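PDB 6FU9: NBS-LRR class disease resistance protein from Oryza sativa subsp. japonica, which probably recognises a pathogen effector protein through an integrated heavy-metal-associated (HMA) domain, as part of an intracellular immune receptor. Local coordinates for residues 26-31 / 47-52. Numbering follows the deposited sequence. Where two conformers were deposited one is given.
Sequences SLVAST and VVVVGD
Val28, close to the C-terminal end of helix 18-29, and Val49 on strand 46-51 meet methyl to methyl, tip to tip, with their CA atoms 7.7 Å apart. CG1 of Val28 does most of the work: it lies 3.7 Å from CG1 of Val49 and 3.8 Å from CG2 of Val49, so this one methyl rests against the fork of the opposing valine. Val28 holds CG1 anti to its backbone N (chi1 177°), which points it at the two methyls of Val49 and leaves CG2 as the branch nearer Val47. There the packing is looser, Val28 CG2 standing 4.4 Å from CG1 of Val47. Val49 also has CG1 anti to the amide N (chi1 -171°), and its two branches spread so that both face the helix residue. No hydrogen bond joins the segments; the interface is purely aliphatic, buries 99 Å² and all three valines are buried. Just beyond it Thr31, in the loop that follows the helix, folds back on the last turn: its hydroxyl donates to the carbonyl of Leu27 (OG1 to O 2.9 Å), 30° off the carbonyl plane, and its amide N-H bonds to the carbonyl of Val28. Val47 and Val49 point toward the helix and Val48 away from it, to the opposite face of the sheet, where Val48 and Val50 pack on polar side chains of the other protein's chain. This is the helix-on-sheet core of a ferredoxin-like βαββαβ domain, consistent with an HMA module. Strand 46-51 runs between strands 34-40 and 7-12 in the antiparallel sheet, Val37 of strand 34-40 touches both Val28 and Val47, and Leu27 and Thr31 turn to helix 56-66, the second helix on this side of the sheet.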
loop_
_atom_site.group_PDB
_atom_site.type_symbol
_atom_site.label_atom_id
_atom_site.label_comp_id
_atom_site.label_asym_id
_atom_site.label_seq_id
_atom_site.Cartn_x
_atom_site.Cartn_y
_atom_site.Cartn_z
ATOM N N SER A 26 14.375 9.450 3.951
ATOM C CA SER A 26 14.850 10.807 3.990
ATOM C C SER A 26 14.427 11.608 2.740
ATOM O O SER A 26 14.000 12.760 2.837
ATOM C CB SER A 26 16.366 10.797 4.136
ATOM O OG SER A 26 16.785 12.108 4.321
ATOM N N LEU A 27 14.599 10.997 1.590
ATOM C CA LEU A 27 14.200 11.631 0.325
ATOM C C LEU A 27 12.706 11.924 0.311
ATOM O O LEU A 27 12.300 13.043 -0.003
ATOM C CB LEU A 27 14.583 10.740 -0.843
ATOM C CG LEU A 27 14.349 11.254 -2.253
ATOM C CD1 LEU A 27 15.247 10.396 -3.165
ATOM C CD2 LEU A 27 12.943 11.120 -2.671
ATOM N N VAL A 28 11.912 10.968 0.712
ATOM C CA VAL A 28 10.475 11.182 0.727
ATOM C C VAL A 28 10.087 12.221 1.716
ATOM O O VAL A 28 9.267 13.130 1.409
ATOM C CB VAL A 28 9.738 9.843 0.954
ATOM C CG1 VAL A 28 8.229 10.073 1.043
ATOM C CG2 VAL A 28 10.008 8.856 -0.124
ATOM N N ALA A 29 10.627 12.194 2.919
ATOM C CA ALA A 29 10.295 13.175 3.927
ATOM C C ALA A 29 10.669 14.612 3.535
ATOM O O ALA A 29 10.080 15.557 4.045
ATOM C CB ALA A 29 10.885 12.761 5.266
ATOM N N SER A 30 11.647 14.737 2.670
ATOM C CA SER A 30 12.032 16.067 2.205
ATOM C C SER A 30 11.242 16.573 1.001
ATOM O O SER A 30 11.481 17.662 0.548
ATOM C CB SER A 30 13.533 16.182 1.918
ATOM O OG SER A 30 14.189 16.654 3.095
ATOM N N THR A 31 10.267 15.788 0.533
ATOM C CA THR A 31 9.476 16.126 -0.635
ATOM C C THR A 31 8.289 16.987 -0.221
ATOM O O THR A 31 7.574 16.674 0.699
ATOM C CB THR A 31 9.045 14.832 -1.318
ATOM O OG1 THR A 31 10.204 14.094 -1.740
ATOM C CG2 THR A 31 8.210 15.089 -2.527
ATOM N N VAL A 47 6.952 1.395 0.382
ATOM C CA VAL A 47 7.161 2.719 0.930
ATOM C C VAL A 47 5.820 3.417 0.870
ATOM O O VAL A 47 5.318 3.643 -0.249
ATOM C CB VAL A 47 8.194 3.478 0.131
ATOM C CG1 VAL A 47 8.387 4.886 0.655
ATOM C CG2 VAL A 47 9.530 2.679 0.130
ATOM N N VAL A 48 5.200 3.618 2.002
ATOM C CA VAL A 48 3.855 4.168 2.130
ATOM C C VAL A 48 3.982 5.638 2.482
ATOM O O VAL A 48 4.543 5.994 3.522
ATOM C CB VAL A 48 3.006 3.397 3.167
ATOM C CG1 VAL A 48 1.599 4.035 3.195
ATOM C CG2 VAL A 48 2.959 1.928 2.925
ATOM N N VAL A 49 3.412 6.492 1.622
ATOM C CA VAL A 49 3.524 7.924 1.688
ATOM C C VAL A 49 2.181 8.578 1.872
ATOM O O VAL A 49 1.255 8.262 1.102
ATOM C CB VAL A 49 4.218 8.472 0.451
ATOM C CG1 VAL A 49 4.535 9.938 0.619
ATOM C CG2 VAL A 49 5.448 7.642 0.072
ATOM N N VAL A 50 2.022 9.446 2.829
ATOM C CA VAL A 50 0.774 10.182 3.056
ATOM C C VAL A 50 1.058 11.635 3.036
ATOM O O VAL A 50 2.021 12.128 3.597
ATOM C CB VAL A 50 0.141 9.755 4.398
ATOM C CG1 VAL A 50 -0.986 10.607 4.821
ATOM C CG2 VAL A 50 -0.289 8.266 4.312
ATOM N N GLY A 51 0.167 12.420 2.419
ATOM C CA GLY A 51 0.326 13.853 2.430
ATOM C C GLY A 51 -0.708 14.582 1.597
ATOM O O GLY A 51 -1.809 14.073 1.402
ATOM N N ASP A 52 -0.376 15.796 1.197
ATOM C CA ASP A 52 -1.321 16.662 0.509
ATOM C C ASP A 52 -0.573 17.477 -0.524
ATOM O O ASP A 52 0.286 18.245 -0.214
ATOM C CB ASP A 52 -2.071 17.535 1.544
ATOM C CG ASP A 52 -3.054 18.550 0.908
ATOM O OD1 ASP A 52 -3.576 18.305 -0.206
ATOM O OD2 ASP A 52 -3.352 19.560 1.585
#